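Local coordinates for protein LEOA (Escherichia coli, PDB 4AUR) that is a bacterial dynamin that probably binds and hydrolyses GTP, combining a GTPase domain with a long helical domain, at residues A[160-165]-A[170-175]; A[368-373]-A[508-513]; A[398-403]-A[438-443]. All blocks are in the same frame, centred on the assembly; numbering follows the deposited sequence.

After two N-terminal helices the chain builds the sheet of the GTPase domain, and contact 1 closes a short loop there: only four residues separate 160-165 from 170-175, joining helix 156-165 to the next strand of the central sheet. Contact 2 opens much later, at the start of helix 368-408, and closes on helix 489-518 after 134 intervening residues. Contact 3, between 398-403 and 438-443, is nested inside that long loop. Contacts 2 and 3 share helix 368-408, with centres about 42 Å apart, and both tie together the dynamin-like helical domain. Contact 1 lies about 104 Å, centre to centre, from contact 2, on the opposite side of the chain's centre.

Contact 1: residues A[160-165]-A[170-175]; sequences KWVLRD and SSTIFV
Helix-on-sheet packing joins Val162 and Leu163 of helix 156-165 to Thr172 and Phe174 of strand 172-177 in the GTPase domain. The helix and strand belong to a beta-alpha-beta unit that starts with the parallel neighbouring strand 140-146, consistent with the P-loop NTPase fold. All four touching residues are buried, and no hydrogen bond crosses between the segments. Strand geometry sets the pattern: Thr172 and Phe174 meet the helix, while Ile173 between them packs on Leu253 and Ile260 of helix 250-273. The CB of Val162 is directed at the strand, and its CG1 lies 3.7 Å from Thr172 OG1. A methyl offers nothing to bond, so this approach is van der Waals; the hydroxyl has its polar partner in Lys168 O, in the short connection. Near its end the helix widens into a pi-type turn, where Lys160 O accepts from both Arg164 N and Asp165 N. The ring of Phe174 also meets that of Tyr143 on strand 140-146. Leu163 supplies the purely apolar touch: with CG opposite the carbonyl carbon (chi1 -54°), CD2 comes to the edge of the Phe174 ring, near its plane, and sits 4.1 Å from both CE2 and CZ.

Contact 2: residues A[368-373]-A[508-513]; sequences FKLHLR and KEPFED
Leu370 of helix 368-408 meets Pro510 and Phe511 of helix 489-518 in a small apolar contact within the dynamin-like helical domain, about 63 Å from the centre of the chain. The close part is carried by one leucine fork. Its CG lies trans to the backbone N (chi1 -176°), and each methyl takes a different partner. Leu370 CD2 approaches Pro510 CG at 4.2 Å, a van der Waals contact in which the leucine side chain and the pyrrolidine ring run nearly perpendicular to each other. Leu370 CD1 reaches Phe511 CZ at 4.4 Å, a somewhat looser and oblique approach to the aromatic ring. The 99 Å² buried between the segments confirms a limited footprint.

Other parts of the helical bundle complete the buried side. Leu370 also touches Leu339 of helix 275-343, and Ile374, one turn further along its own helix, packs on both Pro510 and Phe511. Helix 489-518 is kinked here: proline has no backbone N-H to give to the preceding turn, and Phe511 N makes merely a weak bond to Lys508 O. That same carbonyl oxygen lies at the edge of the Phe511 ring, in its plane.

The solvent side is different in character. Leu370 and Phe511 are buried, but Pro510 is partly exposed at the edge of the contact, and its neighbour Glu509 is exposed and takes no part. His371, at the margin, stacks with Trp457 instead of reaching helix 489-518.

With neither a hydrogen bond nor a salt bridge between the segments, their direct attraction probably rests on dispersion and the exclusion of water, which by themselves are less directional than hydrogen bonds.

Contact 3: residues A[398-403]-A[438-443]; sequences RQLSSS and LAARDT
Leu400 and Ser401 of helix 368-408 face Arg441 of helix 430-447 in an antiparallel helix pair of the dynamin-like helical domain. The short segments have a signed crossing angle of -157°, and their axes come within 9.7 Å of each other. Leu400 lies on the buried side, where its methyl rests against the Arg441 backbone, Leu400 CD1 to Arg441 CA being 3.6 Å, and where Leu400 CD1 is 4.4 Å from Ala440 CB; helix 530-544 closes over this side, with Leu542 touching both Leu400 and Ala440.

Arg441 spans the contact from apolar to polar. Its CB points at helix 368-408 and lies 3.7 Å from Leu400 CD1. Arg441 CG, extended from the backbone, is 4.1 Å from Leu400 CD1. The chain then bends at chi3 (68°), and from CD onward the neighbour is Ser401: Arg441 CD passes 3.2 Å from Ser401 OG, while NE and CZ lie farther from the hydroxyl and make no bond; NH1, on the CD side of the group, does. The aliphatic part of the arginine thus covers leucine while its charged end stays at the partly exposed border, where NH1 also forms a long, weak ion pair with Glu404 OE1.

Ser401 OG is itself held on its own helix by a hydrogen bond to Thr397 O, which positions the oxygen as an acceptor for the arginine. The hydroxyl lies at the edge of the guanidinium, near its plane, and the hydrogen bond from Arg441 NH1 to Ser401 OG measures 2.8 Å with an N-H...O angle of 162°.

Contact 1: residues A[160-165]-A[170-175]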
loop_
_atom_site.group_PDB
_atom_site.type_symbol
_atom_site.label_atom_id
_atom_site.label_comp_id
_atom_site.label_asym_id
_atom_site.label_seq_id
_atom_site.Cartn_x
_atom_site.Cartn_y
_atom_site.Cartn_z
ATOM N N LYS A 160 -8.831 -41.099 -20.411
ATOM C CA LYS A 160 -9.044 -39.755 -20.930
ATOM C C LYS A 160 -10.209 -39.082 -20.233
ATOM O O LYS A 160 -10.193 -37.894 -19.952
ATOM C CB LYS A 160 -9.320 -39.823 -22.429
ATOM C CG LYS A 160 -9.332 -38.474 -23.104
ATOM C CD LYS A 160 -9.480 -38.588 -24.609
ATOM C CE LYS A 160 -9.141 -37.263 -25.286
ATOM N NZ LYS A 160 -8.465 -37.476 -26.599
ATOM N N TRP A 161 -11.245 -39.859 -19.978
ATOM C CA TRP A 161 -12.444 -39.362 -19.315
ATOM C C TRP A 161 -12.106 -38.830 -17.942
ATOM O O TRP A 161 -12.546 -37.783 -17.563
ATOM C CB TRP A 161 -13.418 -40.519 -19.195
ATOM C CG TRP A 161 -14.700 -40.203 -18.563
ATOM C CD1 TRP A 161 -15.562 -39.228 -18.917
ATOM C CD2 TRP A 161 -15.296 -40.901 -17.464
ATOM N NE1 TRP A 161 -16.654 -39.266 -18.106
ATOM C CE2 TRP A 161 -16.513 -40.284 -17.201
ATOM C CE3 TRP A 161 -14.901 -41.992 -16.670
ATOM C CZ2 TRP A 161 -17.364 -40.713 -16.173
ATOM C CZ3 TRP A 161 -15.743 -42.416 -15.655
ATOM C CH2 TRP A 161 -16.961 -41.775 -15.414
ATOM N N VAL A 162 -11.278 -39.560 -17.212
ATOM C CA VAL A 162 -10.904 -39.193 -15.863
ATOM C C VAL A 162 -9.936 -38.043 -15.846
ATOM O O VAL A 162 -10.100 -37.092 -15.080
ATOM C CB VAL A 162 -10.260 -40.376 -15.144
ATOM C CG1 VAL A 162 -9.757 -39.968 -13.772
ATOM C CG2 VAL A 162 -11.275 -41.479 -14.993
ATOM N N LEU A 163 -8.908 -38.134 -16.673
ATOM C CA LEU A 163 -7.787 -37.192 -16.590
ATOM C C LEU A 163 -8.041 -35.958 -17.422
ATOM O O LEU A 163 -7.700 -34.866 -17.019
ATOM C CB LEU A 163 -6.491 -37.841 -17.044
ATOM C CG LEU A 163 -6.076 -39.141 -16.378
ATOM C CD1 LEU A 163 -4.762 -39.607 -16.973
ATOM C CD2 LEU A 163 -5.912 -39.007 -14.879
ATOM N N ARG A 164 -8.635 -36.120 -18.586
ATOM C CA ARG A 164 -8.874 -34.976 -19.422
ATOM C C ARG A 164 -10.262 -34.407 -19.173
ATOM O O ARG A 164 -10.379 -33.290 -18.661
ATOM C CB ARG A 164 -8.684 -35.325 -20.890
ATOM C CG ARG A 164 -8.762 -34.110 -21.797
ATOM C CD ARG A 164 -7.370 -33.625 -22.131
ATOM N NE ARG A 164 -6.761 -32.994 -20.972
ATOM C CZ ARG A 164 -5.453 -32.861 -20.773
ATOM N NH1 ARG A 164 -4.565 -33.335 -21.648
ATOM N NH2 ARG A 164 -5.027 -32.249 -19.676
ATOM N N ASP A 165 -11.303 -35.169 -19.531
ATOM C CA ASP A 165 -12.684 -34.680 -19.469
ATOM C C ASP A 165 -12.998 -34.177 -18.051
ATOM O O ASP A 165 -13.338 -33.014 -17.883
ATOM C CB ASP A 165 -13.641 -35.795 -19.883
ATOM C CG ASP A 165 -15.038 -35.298 -20.277
ATOM O OD1 ASP A 165 -15.402 -34.112 -20.053
ATOM O OD2 ASP A 165 -15.791 -36.145 -20.822
ATOM N N SER A 170 -4.980 -34.605 -10.431
ATOM C CA SER A 170 -4.406 -34.270 -9.122
ATOM C C SER A 170 -4.960 -35.151 -8.006
ATOM O O SER A 170 -4.357 -35.209 -6.949
ATOM C CB SER A 170 -4.630 -32.783 -8.754
ATOM O OG SER A 170 -5.928 -32.540 -8.219
ATOM N N SER A 171 -6.106 -35.804 -8.231
ATOM C CA SER A 171 -6.761 -36.599 -7.199
ATOM C C SER A 171 -6.907 -38.088 -7.534
ATOM O O SER A 171 -7.655 -38.809 -6.883
ATOM C CB SER A 171 -8.121 -35.977 -6.842
ATOM O OG SER A 171 -9.095 -36.108 -7.837
ATOM N N THR A 172 -6.161 -38.545 -8.536
ATOM C CA THR A 172 -6.177 -39.940 -8.949
ATOM C C THR A 172 -4.848 -40.636 -8.695
ATOM O O THR A 172 -3.801 -40.142 -9.115
ATOM C CB THR A 172 -6.452 -40.021 -10.429
ATOM O OG1 THR A 172 -7.771 -39.551 -10.667
ATOM C CG2 THR A 172 -6.328 -41.439 -10.923
ATOM N N ILE A 173 -4.901 -41.777 -8.011
ATOM C CA ILE A 173 -3.746 -42.658 -7.861
ATOM C C ILE A 173 -3.923 -43.891 -8.726
ATOM O O ILE A 173 -4.869 -44.683 -8.520
ATOM C CB ILE A 173 -3.574 -43.189 -6.426
ATOM C CG1 ILE A 173 -3.308 -42.058 -5.448
ATOM C CG2 ILE A 173 -2.391 -44.125 -6.363
ATOM C CD1 ILE A 173 -3.781 -42.374 -4.050
ATOM N N PHE A 174 -3.019 -44.060 -9.684
ATOM C CA PHE A 174 -2.935 -45.323 -10.406
ATOM C C PHE A 174 -2.168 -46.319 -9.559
ATOM O O PHE A 174 -1.061 -46.025 -9.068
ATOM C CB PHE A 174 -2.293 -45.139 -11.749
ATOM C CG PHE A 174 -3.137 -44.355 -12.665
ATOM C CD1 PHE A 174 -4.071 -44.975 -13.439
ATOM C CD2 PHE A 174 -3.031 -42.980 -12.710
ATOM C CE1 PHE A 174 -4.891 -44.243 -14.263
ATOM C CE2 PHE A 174 -3.841 -42.237 -13.531
ATOM C CZ PHE A 174 -4.779 -42.876 -14.307
ATOM N N VAL A 175 -2.778 -47.484 -9.385
ATOM C CA VAL A 175 -2.335 -48.424 -8.400
ATOM C C VAL A 175 -1.949 -49.671 -9.135
ATOM O O VAL A 175 -2.817 -50.438 -9.567
ATOM C CB VAL A 175 -3.455 -48.709 -7.405
ATOM C CG1 VAL A 175 -3.081 -49.849 -6.475
ATOM C CG2 VAL A 175 -3.732 -47.446 -6.615
#

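Contact 2: residues A[368-373]-A[508-513]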
loop_
_atom_site.group_PDB
_atom_site.type_symbol
_atom_site.label_atom_id
_atom_site.label_comp_id
_atom_site.label_asym_id
_atom_site.label_seq_id
_atom_site.Cartn_x
_atom_site.Cartn_y
_atom_site.Cartn_z
ATOM N N PHE A 368 19.013 64.924 1.172
ATOM C CA PHE A 368 18.997 63.943 0.095
ATOM C C PHE A 368 20.065 62.885 0.266
ATOM O O PHE A 368 19.811 61.741 -0.053
ATOM C CB PHE A 368 19.191 64.629 -1.271
ATOM C CG PHE A 368 18.990 63.724 -2.443
ATOM C CD1 PHE A 368 17.745 63.213 -2.723
ATOM C CD2 PHE A 368 20.040 63.387 -3.252
ATOM C CE1 PHE A 368 17.534 62.375 -3.791
ATOM C CE2 PHE A 368 19.853 62.534 -4.329
ATOM C CZ PHE A 368 18.591 62.029 -4.601
ATOM N N LYS A 369 21.248 63.255 0.755
ATOM C CA LYS A 369 22.358 62.311 0.820
ATOM C C LYS A 369 22.149 61.308 1.942
ATOM O O LYS A 369 22.556 60.157 1.842
ATOM C CB LYS A 369 23.686 63.030 1.033
ATOM C CG LYS A 369 24.905 62.174 0.726
ATOM C CD LYS A 369 26.191 62.981 0.780
ATOM C CE LYS A 369 27.365 62.222 0.167
ATOM N NZ LYS A 369 28.558 63.115 0.005
ATOM N N LEU A 370 21.542 61.763 3.021
ATOM C CA LEU A 370 21.212 60.921 4.132
ATOM C C LEU A 370 20.108 59.986 3.716
ATOM O O LEU A 370 20.155 58.794 3.975
ATOM C CB LEU A 370 20.704 61.771 5.269
ATOM C CG LEU A 370 20.407 60.989 6.524
ATOM C CD1 LEU A 370 21.665 60.260 6.959
ATOM C CD2 LEU A 370 19.944 61.934 7.599
ATOM N N HIS A 371 19.100 60.537 3.074
ATOM C CA HIS A 371 17.971 59.766 2.632
ATOM C C HIS A 371 18.411 58.551 1.791
ATOM O O HIS A 371 18.067 57.408 2.069
ATOM C CB HIS A 371 17.035 60.681 1.860
ATOM C CG HIS A 371 16.078 59.962 0.984
ATOM N ND1 HIS A 371 14.961 59.323 1.476
ATOM C CD2 HIS A 371 16.056 59.791 -0.355
ATOM C CE1 HIS A 371 14.287 58.788 0.473
ATOM N NE2 HIS A 371 14.935 59.050 -0.651
ATOM N N LEU A 372 19.218 58.801 0.785
ATOM C CA LEU A 372 19.705 57.727 -0.043
ATOM C C LEU A 372 20.449 56.708 0.746
ATOM O O LEU A 372 20.452 55.564 0.348
ATOM C CB LEU A 372 20.680 58.231 -1.092
ATOM C CG LEU A 372 20.117 59.146 -2.138
ATOM C CD1 LEU A 372 21.195 59.327 -3.182
ATOM C CD2 LEU A 372 18.841 58.571 -2.722
ATOM N N ARG A 373 21.141 57.093 1.811
ATOM C CA ARG A 373 21.896 56.071 2.518
ATOM C C ARG A 373 21.032 55.276 3.489
ATOM O O ARG A 373 21.162 54.080 3.578
ATOM C CB ARG A 373 23.227 56.559 3.100
ATOM C CG ARG A 373 23.178 57.624 4.141
ATOM C CD ARG A 373 24.596 58.111 4.435
ATOM N NE ARG A 373 25.415 57.038 4.985
ATOM C CZ ARG A 373 26.054 57.064 6.151
ATOM N NH1 ARG A 373 26.020 58.126 6.953
ATOM N NH2 ARG A 373 26.760 55.998 6.511
ATOM N N LYS A 508 17.472 63.249 12.905
ATOM C CA LYS A 508 16.687 62.280 13.628
ATOM C C LYS A 508 15.442 61.878 12.881
ATOM O O LYS A 508 15.099 60.721 12.860
ATOM C CB LYS A 508 16.284 62.837 14.987
ATOM C CG LYS A 508 17.432 62.892 15.968
ATOM C CD LYS A 508 17.024 63.422 17.337
ATOM C CE LYS A 508 18.094 63.036 18.362
ATOM N NZ LYS A 508 18.192 63.951 19.537
ATOM N N GLU A 509 14.752 62.827 12.277
ATOM C CA GLU A 509 13.425 62.551 11.751
ATOM C C GLU A 509 13.353 61.234 10.979
ATOM O O GLU A 509 12.570 60.360 11.337
ATOM C CB GLU A 509 12.912 63.723 10.910
ATOM C CG GLU A 509 11.689 63.438 10.037
ATOM C CD GLU A 509 11.061 64.711 9.449
ATOM O OE1 GLU A 509 11.810 65.679 9.113
ATOM O OE2 GLU A 509 9.809 64.739 9.317
ATOM N N PRO A 510 14.166 61.071 9.928
ATOM C CA PRO A 510 13.994 59.891 9.100
ATOM C C PRO A 510 14.181 58.547 9.808
ATOM O O PRO A 510 13.594 57.534 9.390
ATOM C CB PRO A 510 15.035 60.077 7.999
ATOM C CG PRO A 510 15.912 61.196 8.441
ATOM C CD PRO A 510 15.054 62.048 9.296
ATOM N N PHE A 511 14.977 58.527 10.865
ATOM C CA PHE A 511 15.153 57.313 11.631
ATOM C C PHE A 511 13.931 57.077 12.515
ATOM O O PHE A 511 13.389 55.989 12.541
ATOM C CB PHE A 511 16.409 57.383 12.496
ATOM C CG PHE A 511 17.691 57.552 11.722
ATOM C CD1 PHE A 511 18.356 56.470 11.211
ATOM C CD2 PHE A 511 18.253 58.798 11.559
ATOM C CE1 PHE A 511 19.542 56.621 10.517
ATOM C CE2 PHE A 511 19.444 58.957 10.884
ATOM C CZ PHE A 511 20.088 57.865 10.353
ATOM N N GLU A 512 13.478 58.097 13.227
ATOM C CA GLU A 512 12.358 57.929 14.149
ATOM C C GLU A 512 11.249 57.115 13.502
ATOM O O GLU A 512 10.720 56.183 14.091
ATOM C CB GLU A 512 11.810 59.288 14.622
ATOM C CG GLU A 512 12.430 59.797 15.920
ATOM C CD GLU A 512 12.449 61.329 16.020
ATOM O OE1 GLU A 512 11.649 61.988 15.314
ATOM O OE2 GLU A 512 13.272 61.880 16.806
ATOM N N ASP A 513 10.920 57.466 12.271
ATOM C CA ASP A 513 9.796 56.872 11.585
ATOM C C ASP A 513 10.007 55.366 11.475
ATOM O O ASP A 513 9.204 54.564 11.961
ATOM C CB ASP A 513 9.634 57.514 10.208
ATOM C CG ASP A 513 9.501 59.049 10.278
ATOM O OD1 ASP A 513 9.465 59.615 11.403
ATOM O OD2 ASP A 513 9.436 59.688 9.200
#

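Contact 3: residues A[398-403]-A[438-443]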
loop_
_atom_site.group_PDB
_atom_site.type_symbol
_atom_site.label_atom_id
_atom_site.label_comp_id
_atom_site.label_asym_id
_atom_site.label_seq_id
_atom_site.Cartn_x
_atom_site.Cartn_y
_atom_site.Cartn_z
ATOM N N ARG A 398 7.338 23.314 -3.558
ATOM C CA ARG A 398 7.961 22.074 -3.990
ATOM C C ARG A 398 7.211 20.823 -3.475
ATOM O O ARG A 398 7.029 19.851 -4.210
ATOM C CB ARG A 398 9.445 22.032 -3.588
ATOM C CG ARG A 398 10.061 20.655 -3.762
ATOM C CD ARG A 398 11.576 20.634 -3.883
ATOM N NE ARG A 398 11.991 19.362 -4.485
ATOM C CZ ARG A 398 13.234 19.045 -4.826
ATOM N NH1 ARG A 398 14.231 19.901 -4.620
ATOM N NH2 ARG A 398 13.479 17.859 -5.376
ATOM N N GLN A 399 6.806 20.853 -2.212
ATOM C CA GLN A 399 6.162 19.721 -1.561
ATOM C C GLN A 399 4.728 19.468 -2.053
ATOM O O GLN A 399 4.310 18.329 -2.232
ATOM C CB GLN A 399 6.128 19.966 -0.058
ATOM C CG GLN A 399 7.483 19.984 0.591
ATOM C CD GLN A 399 8.389 18.894 0.080
ATOM O OE1 GLN A 399 8.031 17.724 0.053
ATOM N NE2 GLN A 399 9.587 19.278 -0.317
ATOM N N LEU A 400 3.976 20.543 -2.247
ATOM C CA LEU A 400 2.651 20.458 -2.860
ATOM C C LEU A 400 2.736 19.786 -4.215
ATOM O O LEU A 400 1.860 19.012 -4.600
ATOM C CB LEU A 400 2.087 21.850 -3.068
ATOM C CG LEU A 400 1.703 22.572 -1.809
ATOM C CD1 LEU A 400 1.040 23.885 -2.170
ATOM C CD2 LEU A 400 0.786 21.706 -0.970
ATOM N N SER A 401 3.788 20.104 -4.950
ATOM C CA SER A 401 3.941 19.568 -6.269
ATOM C C SER A 401 4.310 18.109 -6.234
ATOM O O SER A 401 4.033 17.403 -7.184
ATOM C CB SER A 401 4.966 20.376 -7.052
ATOM O OG SER A 401 4.422 21.659 -7.307
ATOM N N SER A 402 4.944 17.646 -5.167
ATOM C CA SER A 402 5.310 16.231 -5.109
ATOM C C SER A 402 4.134 15.380 -4.622
ATOM O O SER A 402 4.120 14.185 -4.835
ATOM C CB SER A 402 6.537 16.004 -4.233
ATOM O OG SER A 402 6.260 16.443 -2.930
ATOM N N SER A 403 3.179 15.990 -3.938
ATOM C CA SER A 403 1.936 15.322 -3.632
ATOM C C SER A 403 1.117 15.202 -4.918
ATOM O O SER A 403 0.629 14.129 -5.239
ATOM C CB SER A 403 1.153 16.080 -2.570
ATOM O OG SER A 403 1.886 16.164 -1.368
ATOM N N LEU A 438 -3.603 21.782 -5.764
ATOM C CA LEU A 438 -3.221 22.728 -6.823
ATOM C C LEU A 438 -3.836 24.118 -6.716
ATOM O O LEU A 438 -3.274 25.072 -7.222
ATOM C CB LEU A 438 -3.577 22.190 -8.204
ATOM C CG LEU A 438 -2.994 20.851 -8.647
ATOM C CD1 LEU A 438 -2.937 20.839 -10.167
ATOM C CD2 LEU A 438 -1.612 20.590 -8.078
ATOM N N ALA A 439 -5.000 24.245 -6.111
ATOM C CA ALA A 439 -5.536 25.555 -5.835
ATOM C C ALA A 439 -4.782 26.186 -4.667
ATOM O O ALA A 439 -4.718 27.397 -4.553
ATOM C CB ALA A 439 -7.013 25.466 -5.525
ATOM N N ALA A 440 -4.211 25.380 -3.788
ATOM C CA ALA A 440 -3.410 25.943 -2.713
ATOM C C ALA A 440 -2.049 26.377 -3.245
ATOM O O ALA A 440 -1.516 27.388 -2.819
ATOM C CB ALA A 440 -3.236 24.949 -1.589
ATOM N N ARG A 441 -1.488 25.598 -4.162
ATOM C CA ARG A 441 -0.256 25.961 -4.811
ATOM C C ARG A 441 -0.452 27.175 -5.717
ATOM O O ARG A 441 0.463 27.938 -5.921
ATOM C CB ARG A 441 0.283 24.791 -5.629
ATOM C CG ARG A 441 1.728 24.968 -6.037
ATOM C CD ARG A 441 2.186 23.924 -7.029
ATOM N NE ARG A 441 1.523 24.106 -8.318
ATOM C CZ ARG A 441 1.728 23.341 -9.387
ATOM N NH1 ARG A 441 2.595 22.348 -9.329
ATOM N NH2 ARG A 441 1.057 23.569 -10.517
ATOM N N ASP A 442 -1.640 27.339 -6.277
ATOM C CA ASP A 442 -1.912 28.490 -7.120
ATOM C C ASP A 442 -2.025 29.762 -6.306
ATOM O O ASP A 442 -1.436 30.769 -6.679
ATOM C CB ASP A 442 -3.185 28.297 -7.948
ATOM C CG ASP A 442 -2.915 27.605 -9.262
ATOM O OD1 ASP A 442 -1.742 27.209 -9.496
ATOM O OD2 ASP A 442 -3.880 27.455 -10.055
ATOM N N THR A 443 -2.779 29.712 -5.209
ATOM C CA THR A 443 -2.901 30.844 -4.332
ATOM C C THR A 443 -1.536 31.278 -3.830
ATOM O O THR A 443 -1.316 32.450 -3.623
ATOM C CB THR A 443 -3.818 30.528 -3.152
ATOM O OG1 THR A 443 -5.042 30.026 -3.670
ATOM C CG2 THR A 443 -4.115 31.766 -2.324
#